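Local coordinates for protein putidaredoxin reductase (Pseudomonas putida, PDB 1Q1R) that probably passes electrons from NADH through its bound FAD to putidaredoxin, the iron-sulfur partner of the cytochrome P450cam monooxygenase, at residues A[113-118]-A[247-252]; A[117-122]-A[212-217]. One frame throughout, in Å; residues are numbered along the deposited sequence.

How the contacts relate
The two contacts follow one run of chain outward: residues 113-118 serve contact 1, residues 117-122 serve contact 2, and L117 and P118 belong to both. Their centres lie about 15 Å apart. Contact 1, a short antiparallel strand pair held by backbone hydrogen bonds and an arginine-asparagine hydrogen bond, has its centre about 13 Å from that of the chain and is close to the bound FAD, the nearest atoms of the N251 side chain and FAD being about 4 Å apart. Contact 2 sits farther out, about 24 Å between the same centres, where the loop leans on the edge strand of a three-stranded sheet through apolar side chains. Y132 serves both: P114 and P116 touch its side chain, and its hydroxyl is hydrogen-bonded to L117 N.

Contact 1 of 2, residues A[113-118]-A[247-252]; sequences RPRPLP and GLIPNC
R113 and I249 pair through their backbones in both directions: R113 N donates to I249 O at 2.8 Å, and I249 N returns a nearly straight bond to R113 O at 2.7 Å. One residue on, P114 faces L248 as a non-hydrogen-bonded pair, and the methyl CD1 of L248 rests 3.3 Å from R113 O. Beyond it R115 N is hydrogen-bonded to G247 O at 3.0 Å, and a water donates to both that oxygen and R115 O. The side chain of R113 runs on to N251. Its CG stands between the backbone N and the carbonyl carbon (chi1 55°) and the chain is extended from there to NE, which carries the guanidinium beside the amide; the two planes lie only 20° apart. NH1 gives N251 OD1 a somewhat bent hydrogen bond of 2.7 Å, in the carbonyl plane. Strand 112-114 follows 105-108 of one parallel sheet and 248-250 follows 241-244 of the other, so this two-stranded antiparallel pair joins the exits of two sheets of the glutathione reductase fold, near FAD. I249 touches both arginines: CG2 lies over one face of the R113 guanidinium, 3.7 Å from NH2, while CG1 sits over a face of the R115 guanidinium, 3.4 Å from NH1. The R115 chain folds at chi3 (-56°) to lay that group across the isoleucine, and P116 CD touches I249 CD1 at 4.0 Å. Farther out, E253 forms a salt bridge with R113 NH2. The backbone of N251 is held by G111 and the T110 hydroxyl.

Contact 2 of 2, residues A[117-122]-A[212-217]; sequences LPVASG and TQVCGF
V214 opens the contact by meeting V119: its CG1 packs 4.0 Å from V119 CG2, the same methyl that lies 3.7 Å from V214 O. At C215 the backbone does the work, its O lying 3.7 Å from V119 CG1. A classic beta bulge in the edge strand 214-219 sets C215 and G216 together opposite L230, and at G216 the two segments come nearest, CA to CA of V119 at 5.5 Å. The ring of F217 then packs against the loop that leads to helix 123-126. With CG anti to the carbonyl carbon (chi1 -51°), it turns an edge to the loop: V119 O lies near the ring plane, 3.1 Å from CE1. L117 CD2 meets the same rim at CZ, 4.1 Å away, and A120 CB comes obliquely to CE1 at 3.8 Å. I155 of strand 151-155 touches both L117 and F217. An alanine in place of F217 would probably leave L117 CD2 and A120 CB without their aromatic neighbour and open a gap beside the turn in which A120 N bonds to L117 O. Methyls and a ring rim meet each other and backbone carbonyls, so the loop is held mainly by van der Waals packing, and the approach of V119 O to the weakly positive ring edge is likely to be mildly favourable.

Contact 1 of 2, residues A[113-118]-A[247-252]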
loop_
_atom_site.group_PDB
_atom_site.type_symbol
_atom_site.label_atom_id
_atom_site.label_comp_id
_atom_site.label_asym_id
_atom_site.label_seq_id
_atom_site.Cartn_x
_atom_site.Cartn_y
_atom_site.Cartn_z
ATOM N N ARG A 113 -8.272 -6.737 -0.664
ATOM C CA ARG A 113 -9.156 -6.701 0.494
ATOM C C ARG A 113 -8.390 -7.185 1.726
ATOM O O ARG A 113 -7.462 -7.986 1.611
ATOM C CB ARG A 113 -10.380 -7.588 0.247
ATOM C CG ARG A 113 -10.043 -9.030 -0.115
ATOM C CD ARG A 113 -11.307 -9.865 -0.269
ATOM N NE ARG A 113 -11.011 -11.283 -0.463
ATOM C CZ ARG A 113 -10.730 -11.844 -1.635
ATOM N NH1 ARG A 113 -10.709 -11.115 -2.746
ATOM N NH2 ARG A 113 -10.473 -13.145 -1.696
ATOM N N PRO A 114 -8.764 -6.702 2.921
ATOM C CA PRO A 114 -8.076 -7.120 4.146
ATOM C C PRO A 114 -8.137 -8.628 4.357
ATOM O O PRO A 114 -9.184 -9.242 4.158
ATOM C CB PRO A 114 -8.828 -6.369 5.243
ATOM C CG PRO A 114 -9.325 -5.142 4.539
ATOM C CD PRO A 114 -9.806 -5.704 3.224
ATOM N N ARG A 115 -7.015 -9.219 4.755
ATOM C CA ARG A 115 -6.972 -10.650 5.019
ATOM C C ARG A 115 -7.680 -10.885 6.346
ATOM O O ARG A 115 -7.248 -10.387 7.385
ATOM C CB ARG A 115 -5.529 -11.150 5.129
ATOM C CG ARG A 115 -5.434 -12.651 5.419
ATOM C CD ARG A 115 -3.998 -13.088 5.700
ATOM N NE ARG A 115 -3.092 -12.724 4.614
ATOM C CZ ARG A 115 -3.195 -13.181 3.370
ATOM N NH1 ARG A 115 -4.165 -14.027 3.046
ATOM N NH2 ARG A 115 -2.330 -12.787 2.444
ATOM N N PRO A 116 -8.778 -11.648 6.329
ATOM C CA PRO A 116 -9.530 -11.928 7.558
ATOM C C PRO A 116 -8.714 -12.703 8.596
ATOM O O PRO A 116 -7.907 -13.563 8.244
ATOM C CB PRO A 116 -10.721 -12.746 7.057
ATOM C CG PRO A 116 -10.885 -12.287 5.631
ATOM C CD PRO A 116 -9.460 -12.209 5.151
ATOM N N LEU A 117 -8.920 -12.386 9.870
ATOM C CA LEU A 117 -8.241 -13.086 10.956
ATOM C C LEU A 117 -9.153 -14.272 11.298
ATOM O O LEU A 117 -10.292 -14.084 11.726
ATOM C CB LEU A 117 -8.086 -12.163 12.169
ATOM C CG LEU A 117 -7.371 -12.716 13.408
ATOM C CD1 LEU A 117 -5.933 -13.103 13.060
ATOM C CD2 LEU A 117 -7.385 -11.665 14.514
ATOM N N PRO A 118 -8.666 -15.509 11.095
ATOM C CA PRO A 118 -9.448 -16.721 11.377
ATOM C C PRO A 118 -10.167 -16.793 12.727
ATOM O O PRO A 118 -11.321 -17.218 12.791
ATOM C CB PRO A 118 -8.416 -17.836 11.210
ATOM C CG PRO A 118 -7.548 -17.300 10.100
ATOM C CD PRO A 118 -7.346 -15.856 10.535
ATOM N N GLY A 247 -2.307 -8.111 6.626
ATOM C CA GLY A 247 -2.024 -8.233 5.210
ATOM C C GLY A 247 -3.220 -8.016 4.313
ATOM O O GLY A 247 -4.355 -7.891 4.776
ATOM N N LEU A 248 -2.952 -7.995 3.012
ATOM C CA LEU A 248 -3.977 -7.773 2.009
ATOM C C LEU A 248 -4.067 -8.948 1.041
ATOM O O LEU A 248 -3.062 -9.588 0.732
ATOM C CB LEU A 248 -3.640 -6.506 1.218
ATOM C CG LEU A 248 -4.709 -5.898 0.318
ATOM C CD1 LEU A 248 -5.764 -5.227 1.193
ATOM C CD2 LEU A 248 -4.075 -4.874 -0.620
ATOM N N ILE A 249 -5.277 -9.225 0.570
ATOM C CA ILE A 249 -5.499 -10.286 -0.402
ATOM C C ILE A 249 -5.877 -9.583 -1.696
ATOM O O ILE A 249 -6.884 -8.877 -1.752
ATOM C CB ILE A 249 -6.661 -11.219 0.006
ATOM C CG1 ILE A 249 -6.299 -11.982 1.283
ATOM C CG2 ILE A 249 -6.959 -12.201 -1.128
ATOM C CD1 ILE A 249 -7.406 -12.913 1.775
ATOM N N PRO A 250 -5.070 -9.747 -2.753
ATOM C CA PRO A 250 -5.417 -9.079 -4.008
ATOM C C PRO A 250 -6.738 -9.615 -4.556
ATOM O O PRO A 250 -7.008 -10.812 -4.455
ATOM C CB PRO A 250 -4.227 -9.403 -4.906
ATOM C CG PRO A 250 -3.803 -10.760 -4.419
ATOM C CD PRO A 250 -3.887 -10.610 -2.917
ATOM N N ASN A 251 -7.559 -8.727 -5.115
ATOM C CA ASN A 251 -8.849 -9.114 -5.680
ATOM C C ASN A 251 -8.669 -9.569 -7.130
ATOM O O ASN A 251 -8.777 -8.772 -8.064
ATOM C CB ASN A 251 -9.841 -7.940 -5.609
ATOM C CG ASN A 251 -10.250 -7.601 -4.178
ATOM O OD1 ASN A 251 -10.608 -8.488 -3.400
ATOM N ND2 ASN A 251 -10.212 -6.314 -3.831
ATOM N N CYS A 252 -8.410 -10.860 -7.306
ATOM C CA CYS A 252 -8.176 -11.433 -8.629
ATOM C C CYS A 252 -9.302 -12.325 -9.150
ATOM O O CYS A 252 -9.236 -12.803 -10.284
ATOM C CB CYS A 252 -6.879 -12.246 -8.606
ATOM S SG CYS A 252 -5.488 -11.393 -7.831
HETATM O O HOH W 1 -5.912 -7.984 7.357
#

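Contact 2 of 2, residues A[117-122]-A[212-217]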
loop_
_atom_site.group_PDB
_atom_site.type_symbol
_atom_site.label_atom_id
_atom_site.label_comp_id
_atom_site.label_asym_id
_atom_site.label_seq_id
_atom_site.Cartn_x
_atom_site.Cartn_y
_atom_site.Cartn_z
ATOM N N LEU A 117 -8.920 -12.386 9.870
ATOM C CA LEU A 117 -8.241 -13.086 10.956
ATOM C C LEU A 117 -9.153 -14.272 11.298
ATOM O O LEU A 117 -10.292 -14.084 11.726
ATOM C CB LEU A 117 -8.086 -12.163 12.169
ATOM C CG LEU A 117 -7.371 -12.716 13.408
ATOM C CD1 LEU A 117 -5.933 -13.103 13.060
ATOM C CD2 LEU A 117 -7.385 -11.665 14.514
ATOM N N PRO A 118 -8.666 -15.509 11.095
ATOM C CA PRO A 118 -9.448 -16.721 11.377
ATOM C C PRO A 118 -10.167 -16.793 12.727
ATOM O O PRO A 118 -11.321 -17.218 12.791
ATOM C CB PRO A 118 -8.416 -17.836 11.210
ATOM C CG PRO A 118 -7.548 -17.300 10.100
ATOM C CD PRO A 118 -7.346 -15.856 10.535
ATOM N N VAL A 119 -9.502 -16.385 13.803
ATOM C CA VAL A 119 -10.128 -16.452 15.120
ATOM C C VAL A 119 -11.066 -15.292 15.437
ATOM O O VAL A 119 -11.534 -15.160 16.571
ATOM C CB VAL A 119 -9.074 -16.566 16.247
ATOM C CG1 VAL A 119 -8.288 -17.857 16.081
ATOM C CG2 VAL A 119 -8.143 -15.364 16.229
ATOM N N ALA A 120 -11.344 -14.462 14.436
ATOM C CA ALA A 120 -12.237 -13.324 14.616
ATOM C C ALA A 120 -13.468 -13.491 13.742
ATOM O O ALA A 120 -14.112 -12.513 13.355
ATOM C CB ALA A 120 -11.522 -12.032 14.268
ATOM N N SER A 121 -13.789 -14.741 13.431
ATOM C CA SER A 121 -14.942 -15.059 12.605
ATOM C C SER A 121 -16.244 -14.821 13.365
ATOM O O SER A 121 -16.239 -14.561 14.568
ATOM C CB SER A 121 -14.881 -16.522 12.179
ATOM O OG SER A 121 -14.921 -17.364 13.320
ATOM N N GLY A 122 -17.358 -14.912 12.647
ATOM C CA GLY A 122 -18.664 -14.737 13.255
ATOM C C GLY A 122 -18.888 -13.465 14.045
ATOM O O GLY A 122 -18.587 -12.363 13.583
ATOM N N THR A 212 3.740 -13.177 19.401
ATOM C CA THR A 212 2.471 -13.389 20.086
ATOM C C THR A 212 1.390 -13.790 19.096
ATOM O O THR A 212 1.268 -13.202 18.022
ATOM C CB THR A 212 2.015 -12.118 20.828
ATOM O OG1 THR A 212 2.975 -11.781 21.837
ATOM C CG2 THR A 212 0.661 -12.344 21.479
ATOM N N GLN A 213 0.606 -14.796 19.467
ATOM C CA GLN A 213 -0.465 -15.291 18.618
ATOM C C GLN A 213 -1.815 -15.166 19.331
ATOM O O GLN A 213 -1.955 -15.566 20.491
ATOM C CB GLN A 213 -0.196 -16.753 18.255
ATOM C CG GLN A 213 -1.212 -17.366 17.309
ATOM C CD GLN A 213 -0.948 -18.840 17.054
ATOM O OE1 GLN A 213 -0.999 -19.665 17.975
ATOM N NE2 GLN A 213 -0.665 -19.181 15.801
ATOM N N VAL A 214 -2.793 -14.588 18.639
ATOM C CA VAL A 214 -4.132 -14.443 19.195
ATOM C C VAL A 214 -4.929 -15.734 19.037
ATOM O O VAL A 214 -5.020 -16.250 17.920
ATOM C CB VAL A 214 -4.890 -13.269 18.548
ATOM C CG1 VAL A 214 -6.321 -13.213 19.055
ATOM C CG2 VAL A 214 -4.167 -11.959 18.817
ATOM N N CYS A 215 -5.469 -16.264 20.120
ATOM C CA CYS A 215 -6.223 -17.507 20.015
ATOM C C CYS A 215 -7.727 -17.286 20.078
ATOM O O CYS A 215 -8.502 -18.175 19.722
ATOM C CB CYS A 215 -5.795 -18.494 21.109
ATOM S SG CYS A 215 -6.219 -18.001 22.789
ATOM N N GLY A 216 -8.149 -16.106 20.527
ATOM C CA GLY A 216 -9.574 -15.839 20.601
ATOM C C GLY A 216 -9.966 -14.550 21.293
ATOM O O GLY A 216 -9.119 -13.705 21.595
ATOM N N PHE A 217 -11.260 -14.400 21.559
ATOM C CA PHE A 217 -11.757 -13.190 22.202
ATOM C C PHE A 217 -12.876 -13.461 23.198
ATOM O O PHE A 217 -13.538 -14.498 23.146
ATOM C CB PHE A 217 -12.309 -12.207 21.154
ATOM C CG PHE A 217 -11.373 -11.927 20.013
ATOM C CD1 PHE A 217 -11.280 -12.804 18.939
ATOM C CD2 PHE A 217 -10.585 -10.782 20.012
ATOM C CE1 PHE A 217 -10.413 -12.544 17.876
ATOM C CE2 PHE A 217 -9.718 -10.513 18.959
ATOM C CZ PHE A 217 -9.631 -11.396 17.888
#